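PDB 2HCF: hydrolase, haloacid dehalogenase-like family from Chlorobaculum tepidum, which binds magnesium and, judging from its family, probably catalyses a hydrolysis reaction. Local coordinates for residues E32-E37 and V61-A66; I92-G97 and P131-Y136; F139-D144 and P153-E158; A195-N200 and E204-H209. All coordinates share one frame; numbering follows the deposited sequence.

Contact 1: E32-E37 and V61-A66; sequences EVYGTE and VGLERA. With MG (magnesium ion), chain C.
Y34 and L63 make the closer packed half of this small contact, with ring carbon Y34 CD1 3.8 Å from methyl L63 CD2. The methyl meets the phenol ring obliquely, while V33 CG1 rests over one ring face, toward its rim. The other leucine methyl, L63 CD1, lies 4.2 Å from T36 CG2, and that same threonine methyl also meets V61 CG2 at 4.2 Å, so T36 touches V61 as well as L63. With CG beside its backbone N (chi1 -83°), L63 sends one methyl to Y34 and the other to T36. The opposite flank of 61-66 is polar and hydrated. E64 is bent at chi2 (-59°) and gives OE2 to a magnesium ion at 2.0 Å; four waters complete the ligands seen, and one of them, 2.2 Å from the metal, donates a hydrogen bond to G62 O at 2.6 Å. This ion is distinct from the one held by D10, D12 and D178. The contact joins the end of helix 21-34, where G35 leaves helical geometry, to the start of helix 65-86, where E64 is the N-cap. Y34 OH is hydrogen-bonded to I68 O, and L58 of helix 50-59 packs on Y34 and T36.

Contact 2: I92-G97 and P131-Y136; sequences ITLLEG and PGIDHY
The pyrrolidine ring of P131 meets I92 and L94 from strand 92-94, while the flat rings of H135 and Y136 turn to each other further along the same loop. H135 CE1 sits 3.3 Å above the plane of Y136, over the ring centre, and Y136 CD2 lies nearer the rim of the imidazole face. Each ring has a backbone oxygen in plane at its edge: I133 O beside Y136 and G132 O beside H135. Across the contact everything is aliphatic. Methyl I92 CG2, which points away from the backbone N, comes 3.8 Å from P131 CG, the two side chains crossing at about a right angle. L94 CD1 fills the angle between P131 CB, at 3.8 Å, and I133 CD1, at 3.7 Å. L94 and I133 run past one another in opposite directions, I133 holding CG1 between its backbone N and carbonyl carbon (chi1 59°). G132 is the C' residue of a Schellman motif ending helix 121-129, which brings I133 round to L94. Strand 92-94 pairs antiparallel with strand 16-18; in related HAD proteins a helical cap is inserted between two such strands, consistent with the helices between them here. R99 of helix 98-106 hydrogen-bonds P131 O and packs on I133.

Contact 3: F139-D144 and P153-E158; sequences FGAFAD and PHIALE
Edge strand 140-141 of the parallel sheet packs here against helix 152-164, the helix that follows it in the chain. The two backbones come close, with A141 CA 5.2 Å from A156 CA, an approach that the small side chains at both positions permit. A141 CB points toward the helix and meets two of its residues: A156 CB at 4.0 Å and the branch methyl I155 CG2, also at 4.0 Å. I155 has CG1 beside its backbone N (chi1 -70°), which leaves CG2 as the branch that reaches the strand. In the Rossmann-like core of HAD proteins such helices lie against the faces of the central sheet, and helix 152-164 serves as the connection from strand 140-141 to strand 173-177, which lies beyond strands 111-116 and 5-9. F139, next to G140, adds the aromatic part. Its CG stands between the backbone N and the carbonyl carbon (chi1 81°), directing the ring to the helix, where F139 CE2 is 3.6 Å from A156 O. The oxygen lies at the ring edge, near its plane, so the aromatic C-H rim and not the pi face meets the carbonyl. F139 CE2 is also 4.4 Å from A156 CB. L8 of strand 5-9 touches both F139 and A156, extending the packing into the sheet. On the other side of the strand, F142 points away from the helix and its CZ lies 3.7 Å from G140 CA. G140 O accepts a hydrogen bond from R159 of the helix, and D144 forms a salt bridge with K76 of helix 65-86.

Contact 4: A195-N200 and E204-H209; sequences AVATGN and EELARH
The beta-alpha-beta unit formed by strand 192-196, helix 203-207 and strand 213-215 is closed on itself here by one leucine of the helix. L206 directs CD1 at the strand end, where this single methyl meets A195 CB at 4.3 Å, V196 O at 4.0 Å and A197 CA at 4.0 Å. CG beside the backbone N (chi1 -70°) and an extended chi2 (173°) carry the methyl there. A197 is the centre of an inverse gamma turn with a weak T198 N to V196 O bond, and the turn presents its alpha carbon and methyl to the leucine. I183 of helix 180-187 and L214 of strand 213-215 each touch both A195 and L206. V196 points the other way, its side chain about 5 Å from that of the magnesium ligand D178. Nearer the surface a water bridges the segments, donating to N200 O at 3.0 Å and, by a short bond of 2.5 Å, to E205 OE1. That carboxylate oxygen also accepts a hydrogen bond from T202 N. Gripped by both T202 N and the water, E205 OE1 joins the first turn of the helix to the loop after the strand through water, while L206 supplies the dry packing.

Contacts 2 and 3 are buried, contact 4 is partly so, and contact 1 lies at the surface, its centre about 25 Å from that of the chain. Contacts 3 and 4 both set a helix against the parallel sheet, the first at edge strand 140-141 and the second at strand 192-196; contact 2 instead joins the antiparallel strand pair 16-18/92-94 to the loop after helix 121-129. Packing across contact 2 is aliphatic; contact 3 adds an aromatic edge against a backbone carbonyl, whereas contacts 1 and 4 add water, and contact 1 a metal ion, on their outer sides. Contacts 2 and 4 touch, L95 CD1 lying 3.9 Å from T198 OG1. Contact 1, among the helices between strands 16-18 and 92-94, touches none of the others.

Contact 1: E32-E37 and V61-A66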
loop_
_atom_site.group_PDB
_atom_site.type_symbol
_atom_site.label_atom_id
_atom_site.label_comp_id
_atom_site.label_asym_id
_atom_site.label_seq_id
_atom_site.Cartn_x
_atom_site.Cartn_y
_atom_site.Cartn_z
ATOM N N GLU A 32 -23.121 5.919 7.414
ATOM C CA GLU A 32 -23.220 7.207 8.067
ATOM C C GLU A 32 -23.335 8.383 7.103
ATOM O O GLU A 32 -24.079 9.320 7.367
ATOM C CB GLU A 32 -22.047 7.435 9.010
ATOM C CG GLU A 32 -22.181 8.738 9.759
ATOM C CD GLU A 32 -21.162 8.907 10.889
ATOM O OE1 GLU A 32 -20.592 7.884 11.366
ATOM O OE2 GLU A 32 -20.957 10.092 11.291
ATOM N N VAL A 33 -22.627 8.329 5.986
ATOM C CA VAL A 33 -22.537 9.459 5.072
ATOM C C VAL A 33 -23.567 9.353 3.947
ATOM O O VAL A 33 -24.261 10.320 3.655
ATOM C CB VAL A 33 -21.119 9.572 4.505
ATOM C CG1 VAL A 33 -21.029 10.573 3.369
ATOM C CG2 VAL A 33 -20.136 9.966 5.650
ATOM N N TYR A 34 -23.665 8.184 3.326
ATOM C CA TYR A 34 -24.572 7.994 2.193
ATOM C C TYR A 34 -25.885 7.263 2.525
ATOM O O TYR A 34 -26.790 7.216 1.688
ATOM C CB TYR A 34 -23.868 7.202 1.090
ATOM C CG TYR A 34 -22.651 7.865 0.497
ATOM C CD1 TYR A 34 -22.769 8.801 -0.526
ATOM C CD2 TYR A 34 -21.376 7.532 0.944
ATOM C CE1 TYR A 34 -21.632 9.388 -1.092
ATOM C CE2 TYR A 34 -20.252 8.106 0.396
ATOM C CZ TYR A 34 -20.379 9.023 -0.619
ATOM O OH TYR A 34 -19.246 9.592 -1.133
ATOM N N GLY A 35 -25.976 6.661 3.713
ATOM C CA GLY A 35 -27.121 5.829 4.074
ATOM C C GLY A 35 -26.976 4.336 3.764
ATOM O O GLY A 35 -27.721 3.522 4.280
ATOM N N THR A 36 -26.012 3.977 2.926
ATOM C CA THR A 36 -25.807 2.601 2.512
ATOM C C THR A 36 -24.320 2.276 2.540
ATOM O O THR A 36 -23.496 3.149 2.306
ATOM C CB THR A 36 -26.351 2.358 1.106
ATOM O OG1 THR A 36 -26.153 0.986 0.748
ATOM C CG2 THR A 36 -25.688 3.261 0.075
ATOM N N GLU A 37 -24.002 1.020 2.842
ATOM C CA GLU A 37 -22.631 0.517 2.718
ATOM C C GLU A 37 -22.323 0.049 1.319
ATOM O O GLU A 37 -21.218 -0.390 1.039
ATOM C CB GLU A 37 -22.348 -0.621 3.715
ATOM C CG GLU A 37 -23.245 -1.862 3.594
ATOM C CD GLU A 37 -22.758 -3.024 4.471
ATOM O OE1 GLU A 37 -21.884 -3.792 4.012
ATOM O OE2 GLU A 37 -23.254 -3.179 5.610
ATOM N N VAL A 61 -24.596 -0.236 -6.133
ATOM C CA VAL A 61 -25.977 -0.108 -5.714
ATOM C C VAL A 61 -26.745 1.012 -6.450
ATOM O O VAL A 61 -27.884 1.293 -6.111
ATOM C CB VAL A 61 -26.119 -0.001 -4.173
ATOM C CG1 VAL A 61 -25.569 -1.223 -3.521
ATOM C CG2 VAL A 61 -25.463 1.243 -3.623
ATOM N N GLY A 62 -26.131 1.625 -7.454
ATOM C CA GLY A 62 -26.819 2.555 -8.354
ATOM C C GLY A 62 -26.534 4.042 -8.171
ATOM O O GLY A 62 -27.116 4.863 -8.869
ATOM N N LEU A 63 -25.653 4.406 -7.242
ATOM C CA LEU A 63 -25.247 5.812 -7.082
ATOM C C LEU A 63 -24.435 6.309 -8.280
ATOM O O LEU A 63 -23.593 5.600 -8.767
ATOM C CB LEU A 63 -24.416 5.998 -5.814
ATOM C CG LEU A 63 -25.140 6.170 -4.479
ATOM C CD1 LEU A 63 -25.500 4.841 -3.845
ATOM C CD2 LEU A 63 -24.301 6.999 -3.501
ATOM N N GLU A 64 -24.712 7.519 -8.764
ATOM C CA GLU A 64 -23.927 8.117 -9.881
ATOM C C GLU A 64 -22.583 8.599 -9.366
ATOM O O GLU A 64 -22.474 8.881 -8.189
ATOM C CB GLU A 64 -24.677 9.283 -10.548
ATOM C CG GLU A 64 -26.066 8.931 -11.056
ATOM C CD GLU A 64 -26.036 7.804 -12.084
ATOM O OE1 GLU A 64 -25.018 7.706 -12.822
ATOM O OE2 GLU A 64 -27.016 7.011 -12.146
ATOM N N ARG A 65 -21.562 8.680 -10.232
ATOM C CA ARG A 65 -20.224 9.108 -9.789
ATOM C C ARG A 65 -20.274 10.480 -9.163
ATOM O O ARG A 65 -19.701 10.693 -8.103
ATOM C CB ARG A 65 -19.196 9.086 -10.911
ATOM C CG ARG A 65 -18.539 7.732 -11.094
ATOM C CD ARG A 65 -17.371 7.811 -12.061
ATOM N NE ARG A 65 -16.168 8.284 -11.379
ATOM C CZ ARG A 65 -15.272 7.495 -10.789
ATOM N NH1 ARG A 65 -15.421 6.166 -10.796
ATOM N NH2 ARG A 65 -14.208 8.039 -10.198
ATOM N N ALA A 66 -21.007 11.390 -9.788
ATOM C CA ALA A 66 -21.139 12.757 -9.269
ATOM C C ALA A 66 -21.736 12.762 -7.882
ATOM O O ALA A 66 -21.367 13.578 -7.064
ATOM C CB ALA A 66 -22.002 13.613 -10.203
HETATM MG MG MG C . -27.328 5.241 -13.121
HETATM O O HOH W 1 -27.079 4.034 -11.285
HETATM O O HOH W 2 -27.707 3.751 -14.312
HETATM O O HOH W 3 -29.504 5.643 -12.563
HETATM O O HOH W 4 -27.476 6.911 -14.587
#

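Contact 2: I92-G97 and P131-Y136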
loop_
_atom_site.group_PDB
_atom_site.type_symbol
_atom_site.label_atom_id
_atom_site.label_comp_id
_atom_site.label_asym_id
_atom_site.label_seq_id
_atom_site.Cartn_x
_atom_site.Cartn_y
_atom_site.Cartn_z
ATOM N N ILE A 92 -3.888 -6.050 14.224
ATOM C CA ILE A 92 -2.805 -5.988 13.231
ATOM C C ILE A 92 -1.876 -7.183 13.435
ATOM O O ILE A 92 -1.450 -7.492 14.551
ATOM C CB ILE A 92 -1.961 -4.631 13.324
ATOM C CG1 ILE A 92 -2.863 -3.389 13.314
ATOM C CG2 ILE A 92 -0.931 -4.529 12.205
ATOM C CD1 ILE A 92 -3.725 -3.197 12.065
ATOM N N THR A 93 -1.552 -7.850 12.351
ATOM C CA THR A 93 -0.604 -8.935 12.346
ATOM C C THR A 93 0.562 -8.512 11.460
ATOM O O THR A 93 0.382 -8.320 10.281
ATOM C CB THR A 93 -1.274 -10.168 11.721
ATOM O OG1 THR A 93 -2.320 -10.596 12.595
ATOM C CG2 THR A 93 -0.286 -11.305 11.483
ATOM N N LEU A 94 1.739 -8.342 12.054
ATOM C CA LEU A 94 2.956 -8.099 11.285
ATOM C C LEU A 94 3.387 -9.394 10.554
ATOM O O LEU A 94 3.405 -10.466 11.144
ATOM C CB LEU A 94 4.036 -7.577 12.246
ATOM C CG LEU A 94 5.055 -6.584 11.677
ATOM C CD1 LEU A 94 4.401 -5.247 11.431
ATOM C CD2 LEU A 94 6.236 -6.413 12.588
ATOM N N LEU A 95 3.688 -9.316 9.256
ATOM C CA LEU A 95 4.042 -10.508 8.493
ATOM C C LEU A 95 5.471 -10.961 8.771
ATOM O O LEU A 95 6.233 -10.240 9.442
ATOM C CB LEU A 95 3.783 -10.246 7.023
ATOM C CG LEU A 95 2.309 -9.967 6.776
ATOM C CD1 LEU A 95 2.036 -9.799 5.278
ATOM C CD2 LEU A 95 1.428 -11.091 7.333
ATOM N N GLU A 96 5.834 -12.151 8.278
ATOM C CA GLU A 96 7.087 -12.802 8.689
ATOM C C GLU A 96 8.295 -11.993 8.236
ATOM O O GLU A 96 8.391 -11.644 7.065
ATOM C CB GLU A 96 7.184 -14.245 8.140
ATOM C CG GLU A 96 8.469 -14.957 8.605
ATOM C CD GLU A 96 8.506 -16.447 8.278
ATOM O OE1 GLU A 96 7.716 -16.905 7.429
ATOM O OE2 GLU A 96 9.356 -17.148 8.877
ATOM N N GLY A 97 9.179 -11.641 9.158
ATOM C CA GLY A 97 10.464 -11.006 8.794
ATOM C C GLY A 97 10.448 -9.509 8.513
ATOM O O GLY A 97 11.481 -8.912 8.190
ATOM N N PRO A 131 1.681 -1.640 15.276
ATOM C CA PRO A 131 2.870 -2.457 15.546
ATOM C C PRO A 131 4.232 -1.717 15.573
ATOM O O PRO A 131 5.275 -2.346 15.741
ATOM C CB PRO A 131 2.829 -3.484 14.406
ATOM C CG PRO A 131 2.244 -2.743 13.311
ATOM C CD PRO A 131 1.226 -1.817 13.896
ATOM N N GLY A 132 4.236 -0.399 15.438
ATOM C CA GLY A 132 5.462 0.376 15.619
ATOM C C GLY A 132 6.474 0.295 14.496
ATOM O O GLY A 132 7.689 0.217 14.766
ATOM N N ILE A 133 5.981 0.290 13.250
ATOM C CA ILE A 133 6.854 0.326 12.091
ATOM C C ILE A 133 6.576 1.520 11.167
ATOM O O ILE A 133 7.022 1.531 10.032
ATOM C CB ILE A 133 6.795 -0.990 11.235
ATOM C CG1 ILE A 133 5.389 -1.262 10.736
ATOM C CG2 ILE A 133 7.286 -2.189 12.040
ATOM C CD1 ILE A 133 5.381 -2.217 9.607
ATOM N N ASP A 134 5.832 2.511 11.640
ATOM C CA ASP A 134 5.555 3.715 10.827
ATOM C C ASP A 134 6.806 4.580 10.687
ATOM O O ASP A 134 7.031 5.221 9.643
ATOM C CB ASP A 134 4.407 4.510 11.461
ATOM C CG ASP A 134 4.095 5.810 10.725
ATOM O OD1 ASP A 134 3.648 5.741 9.570
ATOM O OD2 ASP A 134 4.285 6.900 11.300
ATOM N N HIS A 135 7.597 4.627 11.765
ATOM C CA HIS A 135 8.799 5.467 11.872
ATOM C C HIS A 135 9.829 5.202 10.733
ATOM O O HIS A 135 10.624 6.089 10.369
ATOM C CB HIS A 135 9.407 5.310 13.281
ATOM C CG HIS A 135 9.968 3.948 13.539
ATOM N ND1 HIS A 135 11.243 3.594 13.159
ATOM C CD2 HIS A 135 9.409 2.834 14.074
ATOM C CE1 HIS A 135 11.449 2.323 13.453
ATOM N NE2 HIS A 135 10.344 1.833 13.990
ATOM N N TYR A 136 9.775 4.027 10.118
ATOM C CA TYR A 136 10.676 3.709 9.017
ATOM C C TYR A 136 10.396 4.493 7.715
ATOM O O TYR A 136 11.243 4.535 6.820
ATOM C CB TYR A 136 10.591 2.219 8.658
ATOM C CG TYR A 136 11.086 1.286 9.709
ATOM C CD1 TYR A 136 12.450 1.160 9.979
ATOM C CD2 TYR A 136 10.191 0.518 10.457
ATOM C CE1 TYR A 136 12.893 0.298 10.971
ATOM C CE2 TYR A 136 10.630 -0.343 11.429
ATOM C CZ TYR A 136 11.966 -0.457 11.682
ATOM O OH TYR A 136 12.365 -1.312 12.682
#

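Contact 3: F139-D144 and P153-E158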
loop_
_atom_site.group_PDB
_atom_site.type_symbol
_atom_site.label_atom_id
_atom_site.label_comp_id
_atom_site.label_asym_id
_atom_site.label_seq_id
_atom_site.Cartn_x
_atom_site.Cartn_y
_atom_site.Cartn_z
ATOM N N PHE A 139 8.091 9.229 3.810
ATOM C CA PHE A 139 7.194 9.795 2.814
ATOM C C PHE A 139 6.502 8.661 2.100
ATOM O O PHE A 139 6.844 7.494 2.323
ATOM C CB PHE A 139 7.977 10.642 1.776
ATOM C CG PHE A 139 8.628 9.826 0.701
ATOM C CD1 PHE A 139 9.678 9.004 0.996
ATOM C CD2 PHE A 139 8.143 9.833 -0.597
ATOM C CE1 PHE A 139 10.261 8.216 0.030
ATOM C CE2 PHE A 139 8.725 9.039 -1.566
ATOM C CZ PHE A 139 9.770 8.248 -1.266
ATOM N N GLY A 140 5.573 8.970 1.188
ATOM C CA GLY A 140 5.026 7.934 0.319
ATOM C C GLY A 140 4.076 8.505 -0.717
ATOM O O GLY A 140 3.972 9.732 -0.838
ATOM N N ALA A 141 3.464 7.637 -1.537
ATOM C CA ALA A 141 2.314 8.001 -2.291
ATOM C C ALA A 141 1.154 7.124 -1.809
ATOM O O ALA A 141 1.344 5.914 -1.520
ATOM C CB ALA A 141 2.556 7.818 -3.783
ATOM N N PHE A 142 -0.032 7.741 -1.715
ATOM C CA PHE A 142 -1.206 7.176 -1.034
ATOM C C PHE A 142 -2.513 7.373 -1.806
ATOM O O PHE A 142 -2.558 8.037 -2.871
ATOM C CB PHE A 142 -1.351 7.813 0.347
ATOM C CG PHE A 142 -0.089 7.824 1.167
ATOM C CD1 PHE A 142 0.198 6.781 2.025
ATOM C CD2 PHE A 142 0.792 8.909 1.116
ATOM C CE1 PHE A 142 1.383 6.797 2.810
ATOM C CE2 PHE A 142 1.975 8.932 1.917
ATOM C CZ PHE A 142 2.258 7.859 2.728
ATOM N N ALA A 143 -3.609 6.826 -1.269
ATOM C CA ALA A 143 -4.936 6.994 -1.897
ATOM C C ALA A 143 -5.427 8.442 -1.874
ATOM O O ALA A 143 -6.357 8.803 -2.598
ATOM C CB ALA A 143 -5.980 6.081 -1.271
ATOM N N ASP A 144 -4.812 9.279 -1.055
ATOM C CA ASP A 144 -5.091 10.714 -1.144
ATOM C C ASP A 144 -4.677 11.303 -2.488
ATOM O O ASP A 144 -5.187 12.343 -2.903
ATOM C CB ASP A 144 -4.410 11.447 -0.019
ATOM C CG ASP A 144 -4.529 10.702 1.287
ATOM O OD1 ASP A 144 -3.788 9.724 1.432
ATOM O OD2 ASP A 144 -5.348 11.069 2.158
ATOM N N PRO A 153 3.429 5.687 -8.688
ATOM C CA PRO A 153 4.887 5.596 -8.826
ATOM C C PRO A 153 5.502 6.929 -9.258
ATOM O O PRO A 153 6.534 7.310 -8.776
ATOM C CB PRO A 153 5.073 4.567 -9.947
ATOM C CG PRO A 153 3.829 3.841 -10.003
ATOM C CD PRO A 153 2.746 4.756 -9.592
ATOM N N HIS A 154 4.855 7.608 -10.195
ATOM C CA HIS A 154 5.330 8.897 -10.668
ATOM C C HIS A 154 5.379 9.896 -9.544
ATOM O O HIS A 154 6.385 10.544 -9.342
ATOM C CB HIS A 154 4.440 9.409 -11.769
ATOM C CG HIS A 154 4.344 8.495 -12.939
ATOM N ND1 HIS A 154 5.384 8.301 -13.821
ATOM C CD2 HIS A 154 3.320 7.727 -13.386
ATOM C CE1 HIS A 154 5.007 7.460 -14.764
ATOM N NE2 HIS A 154 3.752 7.106 -14.535
ATOM N N ILE A 155 4.295 9.966 -8.787
ATOM C CA ILE A 155 4.178 10.861 -7.645
ATOM C C ILE A 155 5.245 10.572 -6.580
ATOM O O ILE A 155 5.913 11.484 -6.106
ATOM C CB ILE A 155 2.752 10.766 -7.022
ATOM C CG1 ILE A 155 1.726 11.381 -7.968
ATOM C CG2 ILE A 155 2.701 11.392 -5.579
ATOM C CD1 ILE A 155 0.282 11.184 -7.533
ATOM N N ALA A 156 5.398 9.301 -6.206
ATOM C CA ALA A 156 6.456 8.898 -5.286
ATOM C C ALA A 156 7.841 9.203 -5.833
ATOM O O ALA A 156 8.672 9.658 -5.093
ATOM C CB ALA A 156 6.346 7.428 -4.948
ATOM N N LEU A 157 8.101 8.954 -7.120
ATOM C CA LEU A 157 9.422 9.275 -7.680
ATOM C C LEU A 157 9.749 10.789 -7.571
ATOM O O LEU A 157 10.836 11.186 -7.126
ATOM C CB LEU A 157 9.510 8.794 -9.128
ATOM C CG LEU A 157 10.843 9.077 -9.808
ATOM C CD1 LEU A 157 12.008 8.469 -9.051
ATOM C CD2 LEU A 157 10.781 8.551 -11.216
ATOM N N GLU A 158 8.785 11.632 -7.926
ATOM C CA GLU A 158 8.949 13.085 -7.825
ATOM C C GLU A 158 9.231 13.524 -6.395
ATOM O O GLU A 158 10.121 14.347 -6.162
ATOM C CB GLU A 158 7.724 13.786 -8.349
ATOM C CG GLU A 158 7.900 15.254 -8.588
ATOM C CD GLU A 158 6.720 15.838 -9.320
ATOM O OE1 GLU A 158 5.605 15.794 -8.758
ATOM O OE2 GLU A 158 6.897 16.281 -10.493
#

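Contact 4: A195-N200 and E204-H209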
loop_
_atom_site.group_PDB
_atom_site.type_symbol
_atom_site.label_atom_id
_atom_site.label_comp_id
_atom_site.label_asym_id
_atom_site.label_seq_id
_atom_site.Cartn_x
_atom_site.Cartn_y
_atom_site.Cartn_z
ATOM N N ALA A 195 7.605 -9.132 -5.912
ATOM C CA ALA A 195 6.297 -9.572 -5.444
ATOM C C ALA A 195 6.533 -10.563 -4.328
ATOM O O ALA A 195 7.506 -11.343 -4.384
ATOM C CB ALA A 195 5.542 -10.214 -6.549
ATOM N N VAL A 196 5.652 -10.533 -3.324
ATOM C CA VAL A 196 5.705 -11.453 -2.200
ATOM C C VAL A 196 4.325 -12.089 -2.033
ATOM O O VAL A 196 3.305 -11.397 -2.033
ATOM C CB VAL A 196 6.224 -10.713 -0.927
ATOM C CG1 VAL A 196 5.341 -9.566 -0.573
ATOM C CG2 VAL A 196 6.403 -11.687 0.220
ATOM N N ALA A 197 4.282 -13.425 -1.953
ATOM C CA ALA A 197 3.015 -14.172 -2.020
ATOM C C ALA A 197 2.433 -14.379 -0.628
ATOM O O ALA A 197 1.985 -15.480 -0.272
ATOM C CB ALA A 197 3.220 -15.502 -2.752
ATOM N N THR A 198 2.426 -13.298 0.150
ATOM C CA THR A 198 1.894 -13.298 1.516
ATOM C C THR A 198 0.488 -12.675 1.603
ATOM O O THR A 198 -0.043 -12.458 2.685
ATOM C CB THR A 198 2.842 -12.569 2.489
ATOM O OG1 THR A 198 3.283 -11.337 1.924
ATOM C CG2 THR A 198 4.038 -13.418 2.781
ATOM N N GLY A 199 -0.141 -12.424 0.448
ATOM C CA GLY A 199 -1.518 -11.964 0.444
ATOM C C GLY A 199 -2.422 -13.071 -0.022
ATOM O O GLY A 199 -2.192 -14.273 0.282
ATOM N N ASN A 200 -3.419 -12.699 -0.810
ATOM C CA ASN A 200 -4.390 -13.661 -1.277
ATOM C C ASN A 200 -4.028 -14.343 -2.597
ATOM O O ASN A 200 -4.817 -15.111 -3.109
ATOM C CB ASN A 200 -5.777 -13.004 -1.330
ATOM C CG ASN A 200 -6.224 -12.534 0.036
ATOM O OD1 ASN A 200 -5.893 -13.147 1.046
ATOM N ND2 ASN A 200 -6.924 -11.425 0.077
ATOM N N GLU A 204 2.214 -19.044 -8.023
ATOM C CA GLU A 204 1.762 -19.433 -9.364
ATOM C C GLU A 204 0.905 -18.354 -9.982
ATOM O O GLU A 204 1.042 -18.062 -11.146
ATOM C CB GLU A 204 0.977 -20.741 -9.349
ATOM C CG GLU A 204 1.879 -21.952 -9.391
ATOM C CD GLU A 204 1.140 -23.253 -9.703
ATOM O OE1 GLU A 204 -0.075 -23.189 -10.072
ATOM O OE2 GLU A 204 1.802 -24.315 -9.551
ATOM N N GLU A 205 0.022 -17.766 -9.186
ATOM C CA GLU A 205 -0.826 -16.691 -9.682
ATOM C C GLU A 205 0.002 -15.441 -10.037
ATOM O O GLU A 205 -0.123 -14.886 -11.125
ATOM C CB GLU A 205 -1.896 -16.339 -8.632
ATOM C CG GLU A 205 -3.023 -17.342 -8.621
ATOM C CD GLU A 205 -4.011 -17.132 -7.490
ATOM O OE1 GLU A 205 -3.622 -16.876 -6.317
ATOM O OE2 GLU A 205 -5.211 -17.253 -7.781
ATOM N N LEU A 206 0.850 -15.020 -9.108
ATOM C CA LEU A 206 1.670 -13.822 -9.286
ATOM C C LEU A 206 2.676 -13.910 -10.420
ATOM O O LEU A 206 3.011 -12.905 -11.026
ATOM C CB LEU A 206 2.371 -13.460 -7.986
ATOM C CG LEU A 206 1.406 -12.939 -6.930
ATOM C CD1 LEU A 206 2.173 -12.789 -5.649
ATOM C CD2 LEU A 206 0.742 -11.614 -7.325
ATOM N N ALA A 207 3.121 -15.119 -10.739
ATOM C CA ALA A 207 4.159 -15.321 -11.706
ATOM C C ALA A 207 3.694 -14.985 -13.142
ATOM O O ALA A 207 4.502 -14.645 -14.011
ATOM C CB ALA A 207 4.661 -16.768 -11.610
ATOM N N ARG A 208 2.394 -15.078 -13.385
ATOM C CA ARG A 208 1.827 -14.757 -14.688
ATOM C C ARG A 208 1.908 -13.262 -15.037
ATOM O O ARG A 208 1.702 -12.888 -16.193
ATOM C CB ARG A 208 0.368 -15.208 -14.758
ATOM C CG ARG A 208 0.186 -16.680 -14.487
ATOM C CD ARG A 208 -1.266 -17.109 -14.567
ATOM N NE ARG A 208 -1.427 -18.440 -13.951
ATOM C CZ ARG A 208 -2.392 -18.795 -13.099
ATOM N NH1 ARG A 208 -3.370 -17.949 -12.751
ATOM N NH2 ARG A 208 -2.381 -20.024 -12.594
ATOM N N HIS A 209 2.195 -12.424 -14.038
ATOM C CA HIS A 209 2.325 -10.990 -14.224
ATOM C C HIS A 209 3.763 -10.543 -14.365
ATOM O O HIS A 209 4.027 -9.361 -14.513
ATOM C CB HIS A 209 1.653 -10.283 -13.058
ATOM C CG HIS A 209 0.256 -10.765 -12.837
ATOM N ND1 HIS A 209 -0.715 -10.649 -13.805
ATOM C CD2 HIS A 209 -0.312 -11.431 -11.808
ATOM C CE1 HIS A 209 -1.838 -11.186 -13.363
ATOM N NE2 HIS A 209 -1.619 -11.680 -12.162
HETATM O O HOH W 5 -5.132 -17.717 -4.573
#